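Local coordinates for protein esterase (uncultured bacterium pCosCE1, PDB 7ATL) that hydrolyses carboxylic esters and also shows promiscuous acyltransferase activity, as a family VIII carboxylesterase built on the serine beta-lactamase fold, at residues Q6-R11 / R37-N42; K10-V15 / S28-A33; S16-A19 / G23-V26; S64-P69 / H345-D350. All coordinates share one frame; numbering follows the deposited sequence.

Contact 1: Q6-R11 / R37-N42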
# COMPACT_ATOMS: atom_id res chain seq x y z
N GLN A 6 -16.57 -14.41 -19.54
CA GLN A 6 -16.57 -13.38 -20.62
C GLN A 6 -17.68 -12.36 -20.36
O GLN A 6 -17.64 -11.27 -20.92
CB GLN A 6 -16.67 -14.00 -22.02
CG GLN A 6 -17.94 -14.80 -22.22
CD GLN A 6 -18.01 -15.39 -23.61
OE1 GLN A 6 -18.97 -15.20 -24.34
NE2 GLN A 6 -16.96 -16.11 -23.97
N SER A 7 -18.65 -12.72 -19.53
CA SER A 7 -19.68 -11.79 -19.01
C SER A 7 -19.02 -10.76 -18.07
O SER A 7 -19.42 -9.59 -18.07
CB SER A 7 -20.74 -12.58 -18.30
OG SER A 7 -21.98 -11.96 -18.47
N LEU A 8 -18.06 -11.23 -17.27
CA LEU A 8 -17.26 -10.43 -16.32
C LEU A 8 -16.37 -9.48 -17.12
O LEU A 8 -16.43 -8.24 -16.89
CB LEU A 8 -16.43 -11.40 -15.48
CG LEU A 8 -15.44 -10.77 -14.50
CD1 LEU A 8 -16.09 -10.52 -13.16
CD2 LEU A 8 -14.23 -11.67 -14.34
N ALA A 9 -15.57 -10.05 -18.03
CA ALA A 9 -14.74 -9.31 -19.00
C ALA A 9 -15.56 -8.15 -19.60
O ALA A 9 -15.07 -7.00 -19.59
CB ALA A 9 -14.18 -10.26 -20.03
N LYS A 10 -16.79 -8.41 -20.04
CA LYS A 10 -17.73 -7.40 -20.56
C LYS A 10 -17.81 -6.25 -19.54
O LYS A 10 -17.40 -5.13 -19.90
CB LYS A 10 -19.09 -8.07 -20.86
CG LYS A 10 -20.18 -7.22 -21.51
CD LYS A 10 -19.77 -6.44 -22.76
CE LYS A 10 -19.09 -7.27 -23.84
NZ LYS A 10 -20.01 -8.23 -24.48
N ARG A 11 -18.26 -6.54 -18.31
CA ARG A 11 -18.61 -5.52 -17.27
C ARG A 11 -17.36 -4.70 -16.91
O ARG A 11 -17.45 -3.45 -16.88
CB ARG A 11 -19.18 -6.20 -16.02
CG ARG A 11 -20.57 -6.80 -16.19
CD ARG A 11 -21.17 -7.23 -14.87
NE ARG A 11 -20.37 -8.23 -14.15
CZ ARG A 11 -20.37 -9.56 -14.36
NH1 ARG A 11 -21.12 -10.10 -15.31
NH2 ARG A 11 -19.59 -10.34 -13.63
N ARG A 37 -6.71 -18.77 -10.11
CA ARG A 37 -6.59 -18.81 -11.59
C ARG A 37 -6.99 -17.42 -12.09
O ARG A 37 -8.04 -16.91 -11.65
CB ARG A 37 -7.48 -19.91 -12.19
CG ARG A 37 -7.60 -19.88 -13.71
CD ARG A 37 -8.23 -21.16 -14.25
NE ARG A 37 -9.67 -20.99 -14.38
CZ ARG A 37 -10.24 -20.28 -15.34
NH1 ARG A 37 -9.51 -19.71 -16.27
NH2 ARG A 37 -11.55 -20.15 -15.37
N VAL A 38 -6.17 -16.84 -12.96
CA VAL A 38 -6.45 -15.52 -13.57
C VAL A 38 -7.67 -15.71 -14.48
O VAL A 38 -7.53 -16.33 -15.53
CB VAL A 38 -5.18 -15.00 -14.28
CG1 VAL A 38 -5.46 -13.83 -15.23
CG2 VAL A 38 -4.08 -14.63 -13.31
N ILE A 39 -8.84 -15.24 -14.08
CA ILE A 39 -10.08 -15.28 -14.91
C ILE A 39 -10.19 -14.00 -15.76
O ILE A 39 -10.92 -14.03 -16.74
CB ILE A 39 -11.34 -15.51 -14.05
CG1 ILE A 39 -11.60 -14.34 -13.09
CG2 ILE A 39 -11.25 -16.82 -13.28
CD1 ILE A 39 -13.00 -14.28 -12.54
N TYR A 40 -9.50 -12.91 -15.41
CA TYR A 40 -9.50 -11.65 -16.20
C TYR A 40 -8.16 -10.92 -16.03
O TYR A 40 -7.70 -10.76 -14.88
CB TYR A 40 -10.67 -10.76 -15.78
CG TYR A 40 -10.72 -9.42 -16.45
CD1 TYR A 40 -11.38 -9.25 -17.66
CD2 TYR A 40 -10.10 -8.30 -15.90
CE1 TYR A 40 -11.44 -8.02 -18.29
CE2 TYR A 40 -10.15 -7.05 -16.53
CZ TYR A 40 -10.82 -6.91 -17.73
OH TYR A 40 -10.89 -5.71 -18.37
N ALA A 41 -7.57 -10.47 -17.14
CA ALA A 41 -6.30 -9.69 -17.20
C ALA A 41 -6.40 -8.65 -18.31
O ALA A 41 -6.53 -9.06 -19.46
CB ALA A 41 -5.13 -10.60 -17.46
N ASN A 42 -6.28 -7.35 -18.01
CA ASN A 42 -6.45 -6.33 -19.07
C ASN A 42 -5.67 -5.05 -18.77
O ASN A 42 -5.88 -4.46 -17.71
CB ASN A 42 -7.92 -6.02 -19.30
CG ASN A 42 -8.13 -5.35 -20.63
OD1 ASN A 42 -7.49 -5.71 -21.62
ND2 ASN A 42 -9.00 -4.36 -20.66

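Contact 2: K10-V15 / S28-A33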
# COMPACT_ATOMS: atom_id res chain seq x y z
N LYS A 10 -16.79 -8.41 -20.04
CA LYS A 10 -17.73 -7.40 -20.56
C LYS A 10 -17.81 -6.25 -19.54
O LYS A 10 -17.40 -5.13 -19.90
CB LYS A 10 -19.09 -8.07 -20.86
CG LYS A 10 -20.18 -7.22 -21.51
CD LYS A 10 -19.77 -6.44 -22.76
CE LYS A 10 -19.09 -7.27 -23.84
NZ LYS A 10 -20.01 -8.23 -24.48
N ARG A 11 -18.26 -6.54 -18.31
CA ARG A 11 -18.61 -5.52 -17.27
C ARG A 11 -17.36 -4.70 -16.91
O ARG A 11 -17.45 -3.45 -16.88
CB ARG A 11 -19.18 -6.20 -16.02
CG ARG A 11 -20.57 -6.80 -16.19
CD ARG A 11 -21.17 -7.23 -14.87
NE ARG A 11 -20.37 -8.23 -14.15
CZ ARG A 11 -20.37 -9.56 -14.36
NH1 ARG A 11 -21.12 -10.10 -15.31
NH2 ARG A 11 -19.59 -10.34 -13.63
N VAL A 12 -16.24 -5.39 -16.67
CA VAL A 12 -14.97 -4.78 -16.17
C VAL A 12 -14.38 -3.89 -17.27
O VAL A 12 -14.16 -2.68 -16.98
CB VAL A 12 -13.98 -5.86 -15.72
CG1 VAL A 12 -12.62 -5.28 -15.40
CG2 VAL A 12 -14.53 -6.61 -14.52
N GLN A 13 -14.15 -4.45 -18.46
CA GLN A 13 -13.76 -3.70 -19.69
C GLN A 13 -14.63 -2.44 -19.83
O GLN A 13 -14.08 -1.35 -20.11
CB GLN A 13 -13.95 -4.61 -20.90
CG GLN A 13 -13.38 -4.02 -22.18
CD GLN A 13 -11.89 -3.89 -22.04
OE1 GLN A 13 -11.22 -4.81 -21.56
NE2 GLN A 13 -11.35 -2.74 -22.43
N GLY A 14 -15.95 -2.57 -19.65
CA GLY A 14 -16.90 -1.46 -19.78
C GLY A 14 -16.56 -0.33 -18.83
O GLY A 14 -16.56 0.82 -19.27
N VAL A 15 -16.27 -0.67 -17.57
CA VAL A 15 -15.97 0.32 -16.49
C VAL A 15 -14.66 1.05 -16.82
O VAL A 15 -14.61 2.26 -16.58
CB VAL A 15 -15.93 -0.34 -15.10
CG1 VAL A 15 -15.33 0.58 -14.04
CG2 VAL A 15 -17.32 -0.79 -14.64
N SER A 28 -4.78 1.79 -16.98
CA SER A 28 -4.89 0.84 -15.84
C SER A 28 -4.48 -0.55 -16.32
O SER A 28 -4.55 -0.82 -17.53
CB SER A 28 -6.27 0.81 -15.22
OG SER A 28 -7.18 0.08 -16.03
N VAL A 29 -4.00 -1.35 -15.37
CA VAL A 29 -3.90 -2.83 -15.48
C VAL A 29 -4.75 -3.43 -14.37
O VAL A 29 -4.49 -3.09 -13.21
CB VAL A 29 -2.44 -3.26 -15.38
CG1 VAL A 29 -2.31 -4.78 -15.45
CG2 VAL A 29 -1.60 -2.59 -16.45
N VAL A 30 -5.76 -4.23 -14.72
CA VAL A 30 -6.70 -4.88 -13.77
C VAL A 30 -6.62 -6.41 -13.94
O VAL A 30 -6.83 -6.89 -15.06
CB VAL A 30 -8.14 -4.40 -13.99
CG1 VAL A 30 -9.13 -5.21 -13.16
CG2 VAL A 30 -8.30 -2.91 -13.71
N LEU A 31 -6.33 -7.13 -12.86
CA LEU A 31 -6.21 -8.61 -12.80
C LEU A 31 -7.25 -9.17 -11.80
O LEU A 31 -7.42 -8.60 -10.69
CB LEU A 31 -4.79 -8.98 -12.38
CG LEU A 31 -3.64 -8.44 -13.22
CD1 LEU A 31 -2.30 -9.01 -12.75
CD2 LEU A 31 -3.82 -8.72 -14.70
N ILE A 32 -7.94 -10.25 -12.17
CA ILE A 32 -8.89 -10.95 -11.27
C ILE A 32 -8.59 -12.45 -11.32
O ILE A 32 -8.50 -13.01 -12.44
CB ILE A 32 -10.36 -10.66 -11.63
CG1 ILE A 32 -10.64 -9.16 -11.63
CG2 ILE A 32 -11.29 -11.42 -10.70
CD1 ILE A 32 -11.71 -8.76 -12.61
N ALA A 33 -8.42 -13.05 -10.14
CA ALA A 33 -8.26 -14.51 -9.93
C ALA A 33 -9.49 -15.02 -9.18
O ALA A 33 -10.03 -14.27 -8.34
CB ALA A 33 -6.99 -14.77 -9.16

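Contact 3: S16-A19 / G23-V26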
# COMPACT_ATOMS: atom_id res chain seq x y z
N SER A 16 -13.67 0.34 -17.35
CA SER A 16 -12.34 0.88 -17.69
C SER A 16 -12.44 1.80 -18.91
O SER A 16 -11.87 2.92 -18.86
CB SER A 16 -11.35 -0.22 -17.91
OG SER A 16 -11.13 -0.97 -16.72
N GLN A 17 -13.13 1.35 -19.96
CA GLN A 17 -13.27 2.11 -21.22
C GLN A 17 -14.02 3.42 -20.92
O GLN A 17 -13.56 4.48 -21.37
CB GLN A 17 -13.95 1.29 -22.33
CG GLN A 17 -13.69 1.81 -23.74
CD GLN A 17 -12.24 2.20 -23.94
OE1 GLN A 17 -11.33 1.38 -23.76
NE2 GLN A 17 -12.02 3.47 -24.23
N GLN A 18 -15.11 3.34 -20.16
CA GLN A 18 -15.91 4.51 -19.74
C GLN A 18 -15.00 5.51 -19.02
O GLN A 18 -15.04 6.71 -19.36
CB GLN A 18 -17.07 4.03 -18.87
CG GLN A 18 -17.89 5.16 -18.25
CD GLN A 18 -19.23 4.64 -17.77
OE1 GLN A 18 -19.49 4.51 -16.57
NE2 GLN A 18 -20.07 4.30 -18.72
N ALA A 19 -14.21 5.04 -18.06
CA ALA A 19 -13.34 5.85 -17.17
C ALA A 19 -12.28 6.57 -18.00
O ALA A 19 -11.94 7.74 -17.68
CB ALA A 19 -12.71 4.99 -16.10
N GLY A 23 -12.12 10.78 -19.22
CA GLY A 23 -10.83 11.33 -18.73
C GLY A 23 -10.69 11.27 -17.21
O GLY A 23 -10.13 12.23 -16.62
N ARG A 24 -11.20 10.21 -16.58
CA ARG A 24 -11.10 9.97 -15.11
C ARG A 24 -9.82 9.16 -14.86
O ARG A 24 -9.16 9.41 -13.86
CB ARG A 24 -12.35 9.25 -14.59
CG ARG A 24 -13.48 10.15 -14.12
CD ARG A 24 -14.82 9.42 -14.16
NE ARG A 24 -14.82 8.18 -13.41
CZ ARG A 24 -15.21 6.97 -13.83
NH1 ARG A 24 -15.70 6.77 -15.04
NH2 ARG A 24 -15.12 5.94 -13.00
N ILE A 25 -9.50 8.26 -15.77
CA ILE A 25 -8.32 7.35 -15.76
C ILE A 25 -7.59 7.52 -17.09
O ILE A 25 -8.27 7.64 -18.13
CB ILE A 25 -8.77 5.89 -15.54
CG1 ILE A 25 -9.48 5.74 -14.19
CG2 ILE A 25 -7.62 4.90 -15.67
CD1 ILE A 25 -8.63 6.16 -13.00
N VAL A 26 -6.27 7.52 -17.06
CA VAL A 26 -5.40 7.63 -18.26
C VAL A 26 -5.09 6.23 -18.77
O VAL A 26 -5.19 5.99 -20.02
CB VAL A 26 -4.14 8.43 -17.89
CG1 VAL A 26 -3.09 8.40 -19.00
CG2 VAL A 26 -4.52 9.86 -17.51

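Contact 4: S64-P69 / H345-D350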
# COMPACT_ATOMS: atom_id res chain seq x y z
N SER A 64 3.26 3.39 -4.15
CA SER A 64 2.98 4.12 -2.87
C SER A 64 2.59 3.09 -1.78
O SER A 64 3.39 2.17 -1.56
CB SER A 64 1.99 5.27 -3.03
OG SER A 64 0.81 4.87 -3.73
N SER A 65 1.40 3.18 -1.17
CA SER A 65 1.05 2.31 -0.01
C SER A 65 0.83 0.85 -0.41
O SER A 65 0.72 0.02 0.49
CB SER A 65 -0.12 2.83 0.72
OG SER A 65 0.22 4.02 1.41
N VAL A 66 0.85 0.50 -1.69
CA VAL A 66 0.85 -0.94 -2.06
C VAL A 66 2.19 -1.55 -1.62
O VAL A 66 2.26 -2.78 -1.57
CB VAL A 66 0.52 -1.18 -3.54
CG1 VAL A 66 0.58 -2.66 -3.90
CG2 VAL A 66 -0.84 -0.60 -3.87
N SER A 67 3.15 -0.72 -1.21
CA SER A 67 4.42 -1.15 -0.56
C SER A 67 4.14 -1.86 0.79
O SER A 67 4.91 -2.76 1.18
CB SER A 67 5.37 0.04 -0.36
OG SER A 67 5.60 0.79 -1.56
N LYS A 68 3.10 -1.45 1.51
CA LYS A 68 2.83 -1.90 2.91
C LYS A 68 2.58 -3.41 3.00
O LYS A 68 3.19 -4.09 3.84
CB LYS A 68 1.68 -1.07 3.48
CG LYS A 68 2.10 0.37 3.70
CD LYS A 68 1.03 1.23 4.28
CE LYS A 68 1.63 2.52 4.84
NZ LYS A 68 1.87 3.53 3.78
N PRO A 69 1.65 -4.01 2.23
CA PRO A 69 1.38 -5.44 2.34
C PRO A 69 2.62 -6.28 1.98
O PRO A 69 2.82 -7.29 2.63
CB PRO A 69 0.19 -5.71 1.43
CG PRO A 69 0.12 -4.50 0.55
CD PRO A 69 0.69 -3.35 1.34
N HIS A 345 -4.23 3.19 -6.85
CA HIS A 345 -4.37 1.70 -6.81
C HIS A 345 -5.41 1.27 -5.78
O HIS A 345 -5.64 2.02 -4.79
CB HIS A 345 -3.04 0.98 -6.56
CG HIS A 345 -1.86 1.55 -7.28
ND1 HIS A 345 -1.86 1.84 -8.62
CD2 HIS A 345 -0.61 1.86 -6.82
CE1 HIS A 345 -0.67 2.29 -8.97
NE2 HIS A 345 0.11 2.33 -7.87
N SER A 346 -6.03 0.11 -6.04
CA SER A 346 -6.85 -0.66 -5.08
C SER A 346 -6.50 -2.15 -5.22
O SER A 346 -6.01 -2.55 -6.27
CB SER A 346 -8.33 -0.40 -5.22
OG SER A 346 -8.80 -0.74 -6.51
N TRP A 347 -6.66 -2.90 -4.14
CA TRP A 347 -6.54 -4.37 -4.17
C TRP A 347 -7.36 -4.95 -3.02
O TRP A 347 -7.59 -4.24 -2.03
CB TRP A 347 -5.07 -4.81 -4.12
CG TRP A 347 -4.39 -4.45 -2.84
CD1 TRP A 347 -3.63 -3.34 -2.61
CD2 TRP A 347 -4.45 -5.17 -1.59
NE1 TRP A 347 -3.19 -3.34 -1.32
CE2 TRP A 347 -3.68 -4.43 -0.66
CE3 TRP A 347 -5.05 -6.36 -1.16
CZ2 TRP A 347 -3.52 -4.84 0.67
CZ3 TRP A 347 -4.88 -6.76 0.14
CH2 TRP A 347 -4.12 -6.02 1.05
N PHE A 348 -7.83 -6.18 -3.18
CA PHE A 348 -8.56 -6.91 -2.12
C PHE A 348 -8.58 -8.38 -2.50
O PHE A 348 -8.51 -8.69 -3.70
CB PHE A 348 -9.96 -6.33 -1.89
CG PHE A 348 -10.95 -6.45 -3.03
CD1 PHE A 348 -11.68 -7.62 -3.22
CD2 PHE A 348 -11.18 -5.38 -3.89
CE1 PHE A 348 -12.61 -7.71 -4.25
CE2 PHE A 348 -12.11 -5.48 -4.91
CZ PHE A 348 -12.82 -6.64 -5.10
N TYR A 349 -8.64 -9.23 -1.49
CA TYR A 349 -9.12 -10.62 -1.62
C TYR A 349 -10.35 -10.72 -0.74
O TYR A 349 -10.34 -10.10 0.32
CB TYR A 349 -8.02 -11.63 -1.26
CG TYR A 349 -7.66 -11.70 0.19
CD1 TYR A 349 -8.54 -12.21 1.11
CD2 TYR A 349 -6.39 -11.37 0.63
CE1 TYR A 349 -8.20 -12.34 2.45
CE2 TYR A 349 -6.02 -11.51 1.96
CZ TYR A 349 -6.94 -11.99 2.87
OH TYR A 349 -6.64 -12.12 4.19
N ASP A 350 -11.38 -11.40 -1.24
CA ASP A 350 -12.57 -11.85 -0.49
C ASP A 350 -12.37 -13.34 -0.17
O ASP A 350 -12.40 -14.19 -1.08
CB ASP A 350 -13.81 -11.50 -1.31
CG ASP A 350 -15.10 -11.98 -0.71
OD1 ASP A 350 -15.06 -13.00 0.01
OD2 ASP A 350 -16.15 -11.34 -0.97
O HOH W 1 -1.76 -1.14 -0.10

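Contact 1: Q6-R11 / R37-N42
Leu8 and Ile39 illustrate how a helix can be seated on the margin of a beta sheet by a few well-placed methyl groups. The tight part of the contact centres on CD2 of Leu8, which lies 3.4 Å from CD1 of Ile39 while the two side chains cross at about a right angle. The same methyl also rests against the CB of Tyr40, 3.9 Å away, so a single branch of the leucine serves two consecutive residues. Ile39 and Tyr40 form a classic beta bulge: both face Ile32 of the neighbouring strand, and this places two side chains in succession on the helix side. The Tyr40 ring is carried toward the helix with CG anti to the backbone N (chi1 177°) and there meets Ala9. Its CE1 comes within 3.6 Å of Ala9 CA, and its CD1 lies 3.8 Å from Ala9 CB; Ala9 CA lies obliquely to the ring, and the small alanine permits the close backbone approach.

Around this patch the contact becomes looser and more polar. Gln6 and Lys10 turn away from the strand on the exposed side of helix 3-21, and Arg37 is likewise exposed, its NH2 forming a salt bridge with Asp5. At the far end of the tyrosine, Asn42 ND2 makes a weak hydrogen bond to Tyr40 OH (3.3 Å). No hydrogen bond joins 6-11 to 37-42, so the two hold together by van der Waals and hydrophobic packing, with polar interactions confined to the periphery.

Contact 2: K10-V15 / S28-A33
Val12 reaches across to Val30 and Ile32 with one methyl for each, a compact case of a helix meeting alternate residues of a strand. All of the direct contact is apolar. CG1 of Val12 meets CG1 of Val30 at 4.1 Å, and CG2 of Val12 meets CD1 of Ile32 at 4.0 Å, the isoleucine and the valine running antiparallel, one alongside the other. The valine torsion (chi1 171°) sets CG1 anti to the backbone N and CG2 beside it, which spreads the two methyls over Val30 and Ile32, two residues apart on the side of the strand that faces the helix. Buried surface is modest, and the nearest CA atoms, those of Val12 and Val30, stay 8.6 Å apart: the backbones do not touch, and only methyl groups meet between them.

Hydrogen bonding, by contrast, runs within each element or to its neighbours. The helix keeps its own bonds, such as Gly14 N to Lys10 O at 3.0 Å, whereas the strand pairs through its backbone with 37-44 at one edge and with 355-361 at the other. Helix 372-381 adds to the same apolar layer, with Ala379 touching Val12 and Val380 touching Ile32, and Arg11 NE donates to the carbonyl of Ala379. An N-terminal and a C-terminal helix packed together on one face of a central antiparallel sheet are a hallmark of the serine beta-lactamase and penicillin-binding protein fold.

Contact 3: S16-A19 / G23-V26
The guanidinium of Arg24 lies with one face over the methyl of Ala19, while CG of Gln18 sits at its edge, near the plane. NH1 makes the closest approach of this group, 3.6 Å from Ala19 CB and 3.3 Å from Ala19 CA. A bend at chi3 (55°) folds the arginine back against the last turns of the helix instead of letting it extend away. Its rotation is probably fixed further by the salt bridges of NH1 with Glu22 and of NE with Glu366, so the flat group is held both by packing and by two carboxylates.

The backbone beneath shows how a helix is terminated. Gly23, with positive phi, leaves the helical conformation in a Schellman motif, whose 6→1 bond runs from Arg24 N to Ala19 O at 2.8 Å, nearly along the C=O axis. Ile25 N adds a second donor to the same oxygen, reaching Ala19 O from above the carbonyl plane at 3.1 Å, with an N-H...O angle of 159°. This double grip occupies an end-of-helix carbonyl and turns the chain toward strand 27-34.

Ile25 completes the contact on the apolar side. Its CB points toward the helix and its CG1 packs 3.8 Å from Ala19 CB; the rest of the side chain then turns off from the helix. Tyr372 of helix 372-381 touches both Ala19 and Ile25.

Contact 4: S64-P69 / H345-D350
His345, at the start of the strand, packs its CB against CG2 of Val66 at 3.8 Å, and its CD2 lies equally near that methyl; the two side chains cross at about a right angle. The far nitrogen of the imidazole, NE2, is bonded to the carbonyl of Arg62. Ser346 points away, and Trp347 again points its side chain toward the helix. With CG between the backbone N and carbonyl carbon (chi1 65°), the indole reaches both Val66, whose CG2 meets the ring edge 4.1 Å from CD1, and Pro69, whose CG lies 3.7 Å from CZ2. At the indole edge, in plane, a water accepts from NE1 of Trp347 (2.9 Å) and donates to Ser65 O (2.8 Å), the polar link in an otherwise apolar contact. Phe348 then packs on Val357, and Tyr349 on Val278 and Leu281 of helix 271-283.

The 64-69 turn enters helix 67-80 with Ser67 N and OG both bound to Ser64 O. Ser65 and Lys68 match the SxxK pattern of the serine beta-lactamase superfamily, with Tyr123 bonded to the lysine; Ser65 is therefore probably the nucleophile, its active-site turn packed against a central sheet strand.

Overall arrangement
Together the four contacts show how chemistry follows position in one fold. Contacts 1, 2 and 3 all draw on helix 3-21: the first two seat it on the adjoining strands 37-44 and 27-34, their centres only 6 Å apart, and contact 3 closes the turn between helix and strand. Contact 4 reaches the same sheet through 345-350, near the middle of the molecule, its centre about 17 to 20 Å from theirs. Contacts 2 and 4 are buried, whereas 1 and 3 are partly buried. Contacts 1, 2 and 4 have no direct hydrogen bond between their segments, though a water bridges contact 4 beside the probable catalytic turn; contact 3 alone has backbone bonds across it.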